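Long-range contacts in MATE family efflux transporter (Vibrio cholerae, PDB 6IDP), which probably exports drugs and other toxic compounds from the bacterial cell by coupling their passage across the membrane to an inward flow of protons: residues T263-A268 and S346-L351; A282-T287 and I365-V370; V356-G361 and G413-N418. All coordinates share one frame; numbering follows the deposited sequence.

Interaction 1 of 3, residues T263-A268 and S346-L351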
ATOM      1  N   THR A 263     -27.422  -3.042  -8.485  1.00 40.55           N
ATOM      2  CA  THR A 263     -26.512  -4.033  -7.919  1.00 48.49           C
ATOM      3  C   THR A 263     -25.444  -4.504  -8.908  1.00 46.15           C
ATOM      4  O   THR A 263     -24.327  -4.837  -8.511  1.00 45.58           O
ATOM      5  CB  THR A 263     -27.293  -5.262  -7.404  1.00 55.56           C
ATOM      6  OG1 THR A 263     -26.385  -6.341  -7.157  1.00 68.95           O
ATOM      7  CG2 THR A 263     -28.322  -5.707  -8.427  1.00 56.81           C
ATOM      8  N   ALA A 264     -25.790  -4.532 -10.192  1.00 40.32           N
ATOM      9  CA  ALA A 264     -24.868  -5.005 -11.219  1.00 42.72           C
ATOM     10  C   ALA A 264     -23.747  -4.003 -11.464  1.00 39.42           C
ATOM     11  O   ALA A 264     -22.604  -4.386 -11.716  1.00 39.97           O
ATOM     12  CB  ALA A 264     -25.609  -5.287 -12.508  1.00 31.87           C
ATOM     13  N   ALA A 265     -24.085  -2.720 -11.401  1.00 38.24           N
ATOM     14  CA  ALA A 265     -23.092  -1.666 -11.543  1.00 36.82           C
ATOM     15  C   ALA A 265     -22.121  -1.705 -10.369  1.00 39.26           C
ATOM     16  O   ALA A 265     -20.918  -1.512 -10.543  1.00 39.35           O
ATOM     17  CB  ALA A 265     -23.764  -0.307 -11.639  1.00 39.59           C
ATOM     18  N   VAL A 266     -22.649  -1.959  -9.174  1.00 40.21           N
ATOM     19  CA  VAL A 266     -21.811  -2.071  -7.983  1.00 41.99           C
ATOM     20  C   VAL A 266     -20.847  -3.248  -8.124  1.00 38.62           C
ATOM     21  O   VAL A 266     -19.660  -3.124  -7.834  1.00 43.97           O
ATOM     22  CB  VAL A 266     -22.656  -2.242  -6.704  1.00 43.91           C
ATOM     23  CG1 VAL A 266     -21.757  -2.480  -5.497  1.00 40.24           C
ATOM     24  CG2 VAL A 266     -23.530  -1.020  -6.480  1.00 51.80           C
ATOM     25  N   ALA A 267     -21.366  -4.382  -8.585  1.00 36.62           N
ATOM     26  CA  ALA A 267     -20.557  -5.580  -8.775  1.00 37.40           C
ATOM     27  C   ALA A 267     -19.496  -5.383  -9.860  1.00 39.36           C
ATOM     28  O   ALA A 267     -18.372  -5.868  -9.734  1.00 37.96           O
ATOM     29  CB  ALA A 267     -21.445  -6.768  -9.119  1.00 32.44           C
ATOM     30  N   ALA A 268     -19.858  -4.675 -10.923  1.00 34.69           N
ATOM     31  CA  ALA A 268     -18.935  -4.439 -12.024  1.00 31.59           C
ATOM     32  C   ALA A 268     -17.787  -3.537 -11.586  1.00 36.43           C
ATOM     33  O   ALA A 268     -16.644  -3.724 -12.005  1.00 35.92           O
ATOM     34  CB  ALA A 268     -19.665  -3.830 -13.208  1.00 26.88           C
ATOM     35  N   SER A 346     -21.031  -8.240 -16.701  1.00 29.87           N
ATOM     36  CA  SER A 346     -19.936  -8.322 -17.664  1.00 31.57           C
ATOM     37  C   SER A 346     -20.041  -7.252 -18.750  1.00 31.64           C
ATOM     38  O   SER A 346     -19.026  -6.805 -19.281  1.00 34.70           O
ATOM     39  CB  SER A 346     -19.882  -9.715 -18.301  1.00 30.38           C
ATOM     40  OG  SER A 346     -21.018  -9.960 -19.110  1.00 36.80           O
ATOM     41  N   GLN A 347     -21.263  -6.840 -19.077  1.00 25.31           N
ATOM     42  CA  GLN A 347     -21.462  -5.785 -20.066  1.00 25.43           C
ATOM     43  C   GLN A 347     -20.961  -4.436 -19.549  1.00 29.95           C
ATOM     44  O   GLN A 347     -20.346  -3.665 -20.288  1.00 29.01           O
ATOM     45  CB  GLN A 347     -22.936  -5.680 -20.461  1.00 25.19           C
ATOM     46  CG  GLN A 347     -23.406  -6.757 -21.431  1.00 28.49           C
ATOM     47  CD  GLN A 347     -24.821  -6.512 -21.919  1.00 33.18           C
ATOM     48  OE1 GLN A 347     -25.428  -5.489 -21.604  1.00 35.27           O
ATOM     49  NE2 GLN A 347     -25.354  -7.450 -22.694  1.00 32.01           N
ATOM     50  N   ILE A 348     -21.231  -4.155 -18.279  1.00 28.36           N
ATOM     51  CA  ILE A 348     -20.791  -2.909 -17.662  1.00 28.07           C
ATOM     52  C   ILE A 348     -19.286  -2.942 -17.406  1.00 29.36           C
ATOM     53  O   ILE A 348     -18.595  -1.935 -17.562  1.00 28.28           O
ATOM     54  CB  ILE A 348     -21.545  -2.641 -16.342  1.00 28.69           C
ATOM     55  CG1 ILE A 348     -23.049  -2.533 -16.608  1.00 27.89           C
ATOM     56  CG2 ILE A 348     -21.033  -1.371 -15.679  1.00 29.72           C
ATOM     57  CD1 ILE A 348     -23.884  -2.288 -15.360  1.00 34.56           C
ATOM     58  N   LEU A 349     -18.782  -4.113 -17.027  1.00 24.82           N
ATOM     59  CA  LEU A 349     -17.351  -4.300 -16.818  1.00 25.48           C
ATOM     60  C   LEU A 349     -16.584  -4.156 -18.132  1.00 28.65           C
ATOM     61  O   LEU A 349     -15.488  -3.597 -18.159  1.00 32.95           O
ATOM     62  CB  LEU A 349     -17.079  -5.666 -16.183  1.00 27.01           C
ATOM     63  CG  LEU A 349     -15.617  -6.059 -15.964  1.00 25.68           C
ATOM     64  CD1 LEU A 349     -14.895  -5.047 -15.074  1.00 24.15           C
ATOM     65  CD2 LEU A 349     -15.530  -7.461 -15.376  1.00 25.38           C
ATOM     66  N   ASN A 350     -17.169  -4.660 -19.217  1.00 29.44           N
ATOM     67  CA  ASN A 350     -16.599  -4.510 -20.557  1.00 29.36           C
ATOM     68  C   ASN A 350     -16.350  -3.036 -20.878  1.00 31.07           C
ATOM     69  O   ASN A 350     -15.323  -2.678 -21.457  1.00 30.11           O
ATOM     70  CB  ASN A 350     -17.534  -5.132 -21.601  1.00 26.63           C
ATOM     71  CG  ASN A 350     -16.863  -5.353 -22.947  1.00 32.22           C
ATOM     72  OD1 ASN A 350     -15.826  -4.760 -23.254  1.00 28.89           O
ATOM     73  ND2 ASN A 350     -17.466  -6.209 -23.767  1.00 31.11           N
ATOM     74  N   LEU A 351     -17.294  -2.185 -20.483  1.00 27.92           N
ATOM     75  CA  LEU A 351     -17.167  -0.749 -20.692  1.00 30.83           C
ATOM     76  C   LEU A 351     -16.041  -0.159 -19.847  1.00 32.50           C
ATOM     77  O   LEU A 351     -15.289   0.695 -20.311  1.00 31.69           O
ATOM     78  CB  LEU A 351     -18.484  -0.045 -20.368  1.00 30.08           C
ATOM     79  CG  LEU A 351     -18.537   1.432 -20.752  1.00 31.96           C
ATOM     80  CD1 LEU A 351     -18.332   1.594 -22.250  1.00 30.94           C
ATOM     81  CD2 LEU A 351     -19.851   2.049 -20.321  1.00 30.34           C
TER
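Ile-348 rests in the shallow notch that Ala-264, Ala-265 and Ala-268 leave along one flank of helix 263-279. Its two branches split the work. The CG2 methyl meets the CB methyl of Ala-268 (Ile-348 CG2 to Ala-268 CB 3.7 Å). The longer CG1-CD1 arm runs along the alanine row toward the start of the helix, where Ile-348 CD1 lies 3.9 Å from Ala-265 CA and 4.2 Å from Ala-265 CB. With chi1 at -60° this arm stands opposite the carbonyl carbon of Ile-348, leaving CG2 to face Ala-268. Leu-349, one residue on, brackets Ala-268 from another direction: its CD1 methyl touches the backbone of that residue, 3.8 Å from Ala-268 O, while the two CB atoms, Leu-349 CB and Ala-268 CB, come within 4.3 Å.

Small side chains on one partner permit this closeness. The axes of the two segments approach to 8.6 Å and cross at -48°, consistent with ridges-into-grooves packing of residues four apart, Ala-264 and Ala-268 on one helix and Val-345 and Leu-349 on the other. Two helices of the C-terminal half of the MATE fold, 263-279 and 343-355, are joined here without any hydrogen bond between the segments.

Further out, Ala-264 and Ala-268 also touch Val-345, one turn before Leu-349. Phe-411 of helix 379-435 packs on Ile-348, and Ile-407 of that long helix reaches Ala-265. Leu-349 is backed by Ala-336 and Met-339 of helix 332-339. Polar bonds lie away from the alanine row: Ser-346 OG bonds within its own helix to Thr-343 O, and Asn-350 ND2 ties helix 343-355 to Thr-333 OG1 of helix 332-339.

Interaction 2 of 3, residues A282-T287 and I365-V370; sequences AVLAMT and ICMLMV
The terminal methyl of Met-367 reaches across to two side chains of helix 281-299, lying 4.0 Å from Val-283 CG1 (measured from Met-367 CE) and bridging on to Leu-284. CG of Met-367 stands opposite its carbonyl carbon (chi1 -64°), and the thioether bends at chi3, which swings CE over the Val-283 branch. Met-367 meets both partners at a slant, touching with its end and not its length. The first bond of the Leu-284 side chain leads away from the other helix, yet its CD2 methyl turns back to within 4.2 Å of Met-367 CE.

On the buried flank, Leu-368 sends CD1 into the groove between Val-283 and Met-286. Leu-368 CD1 is 4.3 Å from Val-283 CG1 and 4.2 Å from Met-286 CB. Gln-321 and Phe-316 of helix 303-330 close over this flank, against Val-283 and Met-286 respectively.

The other flank, with Met-367, Leu-284 and Thr-287, is no farther apart but is partly exposed. Here Thr-287 offers only its methyl, with Thr-287 CG2 3.9 Å from the backbone Met-367 O, while its hydroxyl is engaged within its own helix. OG1 donates to Leu-284 O one turn back, at a C=O...donor angle of 129° and from a point tilted off the carbonyl plane. Leu-284 also touches Val-25 of helix 5-39, so this edge faces the N-terminal half of the transporter, consistent with the interface between the two lobes of a MATE protein.

The segments run nearly parallel, 7° between their directions, at an axis separation of 9.5 Å. Methyl and thioether groups carry the meeting, and with no hydrogen bond joining the segments it is held by undirected dispersion and burial of apolar surface.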
ATOM      1  N   ALA A 282       3.015  -3.176 -10.807  1.00 23.59           N
ATOM      2  CA  ALA A 282       4.412  -2.815 -11.034  1.00 31.27           C
ATOM      3  C   ALA A 282       4.694  -1.417 -10.499  1.00 34.38           C
ATOM      4  O   ALA A 282       5.781  -1.149  -9.978  1.00 34.70           O
ATOM      5  CB  ALA A 282       4.760  -2.898 -12.508  1.00 29.26           C
ATOM      6  N   VAL A 283       3.717  -0.525 -10.635  1.00 27.33           N
ATOM      7  CA  VAL A 283       3.851   0.821 -10.101  1.00 28.39           C
ATOM      8  C   VAL A 283       3.876   0.750  -8.577  1.00 37.44           C
ATOM      9  O   VAL A 283       4.674   1.428  -7.922  1.00 32.46           O
ATOM     10  CB  VAL A 283       2.714   1.742 -10.574  1.00 29.26           C
ATOM     11  CG1 VAL A 283       2.883   3.137  -9.999  1.00 33.62           C
ATOM     12  CG2 VAL A 283       2.679   1.799 -12.093  1.00 25.19           C
ATOM     13  N   LEU A 284       3.011  -0.098  -8.024  1.00 30.13           N
ATOM     14  CA  LEU A 284       2.948  -0.321  -6.585  1.00 33.14           C
ATOM     15  C   LEU A 284       4.297  -0.798  -6.042  1.00 32.79           C
ATOM     16  O   LEU A 284       4.775  -0.301  -5.021  1.00 28.10           O
ATOM     17  CB  LEU A 284       1.848  -1.333  -6.257  1.00 40.46           C
ATOM     18  CG  LEU A 284       1.254  -1.325  -4.845  1.00 55.43           C
ATOM     19  CD1 LEU A 284       2.043  -2.210  -3.884  1.00 60.26           C
ATOM     20  CD2 LEU A 284       1.136   0.100  -4.311  1.00 56.58           C
ATOM     21  N   ALA A 285       4.909  -1.755  -6.733  1.00 33.47           N
ATOM     22  CA  ALA A 285       6.227  -2.255  -6.355  1.00 33.58           C
ATOM     23  C   ALA A 285       7.265  -1.136  -6.367  1.00 32.20           C
ATOM     24  O   ALA A 285       8.152  -1.088  -5.513  1.00 30.83           O
ATOM     25  CB  ALA A 285       6.654  -3.382  -7.288  1.00 28.04           C
ATOM     26  N   MET A 286       7.140  -0.233  -7.335  1.00 26.31           N
ATOM     27  CA  MET A 286       8.094   0.860  -7.505  1.00 32.10           C
ATOM     28  C   MET A 286       8.000   1.881  -6.370  1.00 33.90           C
ATOM     29  O   MET A 286       8.990   2.523  -6.027  1.00 30.62           O
ATOM     30  CB  MET A 286       7.875   1.553  -8.854  1.00 33.73           C
ATOM     31  CG  MET A 286       9.144   2.106  -9.488  1.00 39.71           C
ATOM     32  SD  MET A 286       8.936   2.514 -11.238  1.00 47.67           S
ATOM     33  CE  MET A 286       7.743   1.268 -11.720  1.00 37.05           C
ATOM     34  N   THR A 287       6.817   2.024  -5.780  1.00 29.04           N
ATOM     35  CA  THR A 287       6.635   2.963  -4.675  1.00 28.24           C
ATOM     36  C   THR A 287       7.273   2.447  -3.388  1.00 27.83           C
ATOM     37  O   THR A 287       7.290   3.142  -2.373  1.00 32.15           O
ATOM     38  CB  THR A 287       5.146   3.258  -4.408  1.00 33.86           C
ATOM     39  OG1 THR A 287       4.467   2.044  -4.068  1.00 36.32           O
ATOM     40  CG2 THR A 287       4.499   3.880  -5.634  1.00 34.85           C
ATOM     41  N   ILE A 365       1.659   7.818 -12.296  1.00 24.52           N
ATOM     42  CA  ILE A 365       2.536   8.973 -12.119  1.00 29.06           C
ATOM     43  C   ILE A 365       2.226   9.671 -10.798  1.00 34.71           C
ATOM     44  O   ILE A 365       3.132  10.046 -10.049  1.00 32.08           O
ATOM     45  CB  ILE A 365       2.397   9.985 -13.274  1.00 32.04           C
ATOM     46  CG1 ILE A 365       2.947   9.397 -14.577  1.00 33.01           C
ATOM     47  CG2 ILE A 365       3.114  11.291 -12.934  1.00 28.07           C
ATOM     48  CD1 ILE A 365       4.434   9.068 -14.524  1.00 33.20           C
ATOM     49  N   CYS A 366       0.936   9.827 -10.520  1.00 33.96           N
ATOM     50  CA  CYS A 366       0.474  10.445  -9.284  1.00 28.27           C
ATOM     51  C   CYS A 366       0.948   9.654  -8.066  1.00 29.61           C
ATOM     52  O   CYS A 366       1.414  10.233  -7.082  1.00 30.28           O
ATOM     53  CB  CYS A 366      -1.052  10.558  -9.286  1.00 24.63           C
ATOM     54  SG  CYS A 366      -1.724  11.507  -7.907  1.00 38.05           S
ATOM     55  N   MET A 367       0.829   8.332  -8.145  1.00 24.15           N
ATOM     56  CA  MET A 367       1.329   7.449  -7.097  1.00 27.35           C
ATOM     57  C   MET A 367       2.835   7.609  -6.927  1.00 30.19           C
ATOM     58  O   MET A 367       3.349   7.634  -5.811  1.00 28.40           O
ATOM     59  CB  MET A 367       0.998   5.991  -7.417  1.00 25.96           C
ATOM     60  CG  MET A 367      -0.490   5.680  -7.451  1.00 32.12           C
ATOM     61  SD  MET A 367      -0.848   4.074  -8.204  1.00 35.52           S
ATOM     62  CE  MET A 367       0.064   2.977  -7.125  1.00 38.18           C
ATOM     63  N   LEU A 368       3.530   7.715  -8.053  1.00 27.95           N
ATOM     64  CA  LEU A 368       4.982   7.828  -8.070  1.00 31.22           C
ATOM     65  C   LEU A 368       5.437   9.133  -7.430  1.00 29.00           C
ATOM     66  O   LEU A 368       6.364   9.153  -6.622  1.00 28.83           O
ATOM     67  CB  LEU A 368       5.499   7.738  -9.506  1.00 32.61           C
ATOM     68  CG  LEU A 368       6.717   6.858  -9.784  1.00 41.95           C
ATOM     69  CD1 LEU A 368       6.439   5.417  -9.392  1.00 42.71           C
ATOM     70  CD2 LEU A 368       7.096   6.950 -11.253  1.00 41.11           C
ATOM     71  N   MET A 369       4.766  10.221  -7.792  1.00 26.88           N
ATOM     72  CA  MET A 369       5.125  11.541  -7.298  1.00 28.58           C
ATOM     73  C   MET A 369       4.910  11.662  -5.788  1.00 30.63           C
ATOM     74  O   MET A 369       5.678  12.346  -5.108  1.00 24.43           O
ATOM     75  CB  MET A 369       4.332  12.618  -8.041  1.00 24.07           C
ATOM     76  CG  MET A 369       4.677  12.733  -9.522  1.00 24.32           C
ATOM     77  SD  MET A 369       6.412  13.142  -9.822  1.00 33.97           S
ATOM     78  CE  MET A 369       7.102  11.549 -10.263  1.00 26.57           C
ATOM     79  N   VAL A 370       3.879  10.997  -5.269  1.00 24.08           N
ATOM     80  CA  VAL A 370       3.633  10.979  -3.828  1.00 23.78           C
ATOM     81  C   VAL A 370       4.805  10.334  -3.094  1.00 28.92           C
ATOM     82  O   VAL A 370       5.333  10.898  -2.135  1.00 29.45           O
ATOM     83  CB  VAL A 370       2.331  10.224  -3.465  1.00 24.35           C
ATOM     84  CG1 VAL A 370       2.281   9.926  -1.968  1.00 22.66           C
ATOM     85  CG2 VAL A 370       1.112  11.027  -3.887  1.00 22.68           C
TER

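Interaction 3 of 3, residues V356-G361 and G413-N418; sequences VPISLG and GALVGN. With OLC ((2R)-2,3-dihydroxypropyl (9Z)-octadec-9-enoate), chain F.
One hydroxyl, Ser-359 OG, links a break between two helices to a third: it accepts from the amide of Asn-418 and donates to the backbone of Val-356. The Asn-418 ND2 to Ser-359 OG bond spans 3.0 Å and is almost straight, 172° at the hydrogen, with the oxygen lying in the plane of the amide. Ser-359 OG in turn donates a hydrogen bond to Val-356 O at 2.7 Å, in the plane of that carbonyl. A chi1 of 74° tucks OG between its own backbone N and carbonyl carbon, close enough to reach back three residues. Val-356 O therefore takes two donors, OG and the main-chain N of Ser-359.

Beside this polar pair, Leu-415 brings CD1 against Ser-359 CB (3.5 Å) and against Ile-358 CG2 (3.6 Å). Val-356 meets Ala-414 CB more distantly through CG2. Together they close the turn around Pro-357, between helix 343-355 and helix 360-375, onto helix 379-435 in the C-terminal half of the MATE fold. A monoolein chain borders the turn on another side, its terminal C18 at 3.6 Å from Gly-361 CA and C17 beside Ile-358.

Asn-418 is held at both ends of its amide, because OD1 receives a hydrogen bond from Arg-389 NH2, which fixes which end of the amide is nitrogen. The positive guanidinium probably polarises the amide and strengthens ND2 as a donor, so that a chain of polar groups, arginine to asparagine to serine to carbonyl, satisfies the serine hydroxyl and the carbonyl of Val-356.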
ATOM      1  N   VAL A 356     -11.232   3.129 -18.595  1.00 29.02           N
ATOM      2  CA  VAL A 356     -10.369   3.492 -17.469  1.00 30.40           C
ATOM      3  C   VAL A 356      -8.872   3.121 -17.593  1.00 31.54           C
ATOM      4  O   VAL A 356      -8.022   3.937 -17.235  1.00 32.89           O
ATOM      5  CB  VAL A 356     -10.920   2.882 -16.160  1.00 30.17           C
ATOM      6  CG1 VAL A 356     -10.064   3.286 -14.973  1.00 33.33           C
ATOM      7  CG2 VAL A 356     -12.358   3.325 -15.941  1.00 35.08           C
ATOM      8  N   PRO A 357      -8.539   1.905 -18.086  1.00 31.44           N
ATOM      9  CA  PRO A 357      -7.123   1.496 -18.074  1.00 27.06           C
ATOM     10  C   PRO A 357      -6.139   2.454 -18.752  1.00 29.76           C
ATOM     11  O   PRO A 357      -4.979   2.511 -18.342  1.00 24.57           O
ATOM     12  CB  PRO A 357      -7.146   0.162 -18.824  1.00 27.64           C
ATOM     13  CG  PRO A 357      -8.489  -0.387 -18.544  1.00 30.47           C
ATOM     14  CD  PRO A 357      -9.404   0.805 -18.557  1.00 25.87           C
ATOM     15  N   ILE A 358      -6.587   3.190 -19.762  1.00 28.17           N
ATOM     16  CA  ILE A 358      -5.701   4.100 -20.479  1.00 27.15           C
ATOM     17  C   ILE A 358      -5.281   5.274 -19.588  1.00 27.21           C
ATOM     18  O   ILE A 358      -4.332   5.991 -19.889  1.00 30.75           O
ATOM     19  CB  ILE A 358      -6.374   4.625 -21.775  1.00 26.79           C
ATOM     20  CG1 ILE A 358      -5.364   5.359 -22.668  1.00 35.50           C
ATOM     21  CG2 ILE A 358      -7.558   5.511 -21.444  1.00 27.78           C
ATOM     22  CD1 ILE A 358      -4.160   4.525 -23.045  1.00 24.15           C
ATOM     23  N   SER A 359      -5.980   5.447 -18.473  1.00 30.94           N
ATOM     24  CA  SER A 359      -5.684   6.535 -17.547  1.00 34.31           C
ATOM     25  C   SER A 359      -4.780   6.088 -16.401  1.00 29.50           C
ATOM     26  O   SER A 359      -4.374   6.906 -15.577  1.00 27.99           O
ATOM     27  CB  SER A 359      -6.979   7.119 -16.973  1.00 31.03           C
ATOM     28  OG  SER A 359      -7.543   6.240 -16.013  1.00 26.63           O
ATOM     29  N   LEU A 360      -4.469   4.796 -16.349  1.00 25.26           N
ATOM     30  CA  LEU A 360      -3.718   4.245 -15.222  1.00 31.15           C
ATOM     31  C   LEU A 360      -2.235   4.630 -15.269  1.00 31.07           C
ATOM     32  O   LEU A 360      -1.538   4.565 -14.257  1.00 33.60           O
ATOM     33  CB  LEU A 360      -3.872   2.721 -15.167  1.00 26.84           C
ATOM     34  CG  LEU A 360      -5.297   2.213 -14.897  1.00 29.14           C
ATOM     35  CD1 LEU A 360      -5.328   0.700 -14.696  1.00 23.59           C
ATOM     36  CD2 LEU A 360      -5.933   2.931 -13.706  1.00 21.19           C
ATOM     37  N   GLY A 361      -1.758   5.036 -16.440  1.00 26.61           N
ATOM     38  CA  GLY A 361      -0.409   5.555 -16.562  1.00 21.84           C
ATOM     39  C   GLY A 361      -0.290   6.864 -15.811  1.00 31.42           C
ATOM     40  O   GLY A 361       0.661   7.080 -15.054  1.00 28.76           O
ATOM     41  N   GLY A 413     -15.511  10.026 -16.263  1.00 28.28           N
ATOM     42  CA  GLY A 413     -15.051  10.878 -15.183  1.00 28.69           C
ATOM     43  C   GLY A 413     -13.775  10.359 -14.547  1.00 30.63           C
ATOM     44  O   GLY A 413     -12.856  11.129 -14.270  1.00 35.73           O
ATOM     45  N   ALA A 414     -13.716   9.049 -14.321  1.00 26.72           N
ATOM     46  CA  ALA A 414     -12.531   8.425 -13.741  1.00 28.99           C
ATOM     47  C   ALA A 414     -11.333   8.597 -14.667  1.00 29.36           C
ATOM     48  O   ALA A 414     -10.211   8.817 -14.214  1.00 31.17           O
ATOM     49  CB  ALA A 414     -12.784   6.950 -13.465  1.00 22.31           C
ATOM     50  N   LEU A 415     -11.586   8.494 -15.966  1.00 32.58           N
ATOM     51  CA  LEU A 415     -10.557   8.703 -16.977  1.00 29.89           C
ATOM     52  C   LEU A 415     -10.012  10.127 -16.922  1.00 27.80           C
ATOM     53  O   LEU A 415      -8.801  10.336 -16.847  1.00 28.32           O
ATOM     54  CB  LEU A 415     -11.115   8.403 -18.370  1.00 30.38           C
ATOM     55  CG  LEU A 415     -10.334   8.934 -19.573  1.00 33.74           C
ATOM     56  CD1 LEU A 415      -8.966   8.294 -19.658  1.00 32.90           C
ATOM     57  CD2 LEU A 415     -11.117   8.694 -20.852  1.00 39.20           C
ATOM     58  N   VAL A 416     -10.915  11.102 -16.963  1.00 28.15           N
ATOM     59  CA  VAL A 416     -10.523  12.506 -16.938  1.00 31.88           C
ATOM     60  C   VAL A 416      -9.833  12.855 -15.625  1.00 36.33           C
ATOM     61  O   VAL A 416      -8.791  13.509 -15.616  1.00 37.43           O
ATOM     62  CB  VAL A 416     -11.735  13.432 -17.143  1.00 32.86           C
ATOM     63  CG1 VAL A 416     -11.331  14.892 -16.972  1.00 27.77           C
ATOM     64  CG2 VAL A 416     -12.345  13.201 -18.516  1.00 32.70           C
ATOM     65  N   GLY A 417     -10.415  12.400 -14.519  1.00 32.10           N
ATOM     66  CA  GLY A 417      -9.877  12.669 -13.200  1.00 27.62           C
ATOM     67  C   GLY A 417      -8.462  12.156 -13.018  1.00 32.75           C
ATOM     68  O   GLY A 417      -7.603  12.865 -12.492  1.00 35.53           O
ATOM     69  N   ASN A 418      -8.215  10.925 -13.457  1.00 25.83           N
ATOM     70  CA  ASN A 418      -6.897  10.320 -13.321  1.00 25.04           C
ATOM     71  C   ASN A 418      -5.835  11.061 -14.125  1.00 30.85           C
ATOM     72  O   ASN A 418      -4.724  11.283 -13.645  1.00 31.20           O
ATOM     73  CB  ASN A 418      -6.935   8.852 -13.745  1.00 25.25           C
ATOM     74  CG  ASN A 418      -7.604   7.965 -12.714  1.00 26.75           C
ATOM     75  OD1 ASN A 418      -7.752   8.348 -11.555  1.00 31.32           O
ATOM     76  ND2 ASN A 418      -8.004   6.769 -13.131  1.00 23.85           N
TER
HETATM   77  C18 OLC F 505      -0.333   5.317 -20.130  1.00 62.60           C
HETATM   78  C10 OLC F 505       4.134   6.698 -23.726  1.00 60.06           C
HETATM   79  C9  OLC F 505       5.443   6.716 -23.387  1.00 56.57           C
HETATM   80  C17 OLC F 505      -1.039   5.989 -21.287  1.00 68.39           C
HETATM   81  C11 OLC F 505       3.262   7.927 -23.568  1.00 61.27           C
HETATM   82  C8  OLC F 505       6.093   7.967 -22.837  1.00 54.17           C
HETATM   83  C16 OLC F 505      -0.827   7.483 -21.207  1.00 66.70           C
HETATM   84  C12 OLC F 505       1.893   7.664 -24.166  1.00 66.19           C
HETATM   85  C15 OLC F 505      -1.411   8.141 -22.437  1.00 66.20           C
HETATM   86  C13 OLC F 505       0.844   8.450 -23.408  1.00 70.49           C
HETATM   87  C14 OLC F 505      -0.524   7.836 -23.625  1.00 68.84           C

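Overall arrangement
All three contacts lie in the C-terminal half of the transporter. Interactions 2 and 3 both use helix 360-375: residues 356-361 lead into it, residues 365-370 continue it, and their centres are about 15 Å apart. Arg-389, which bonds to Asn-418 in interaction 3, also touches Cys-366 of the 365-370 segment. Interaction 1 joins the preceding helix 343-355 to helix 263-279, its centre about 17 Å from that of interaction 3 and 27 Å from that of interaction 2. Monoolein approaches interactions 2 and 3, whereas in interaction 1 the side chain of Leu-349 lies about 12 Å from a bound monoolein.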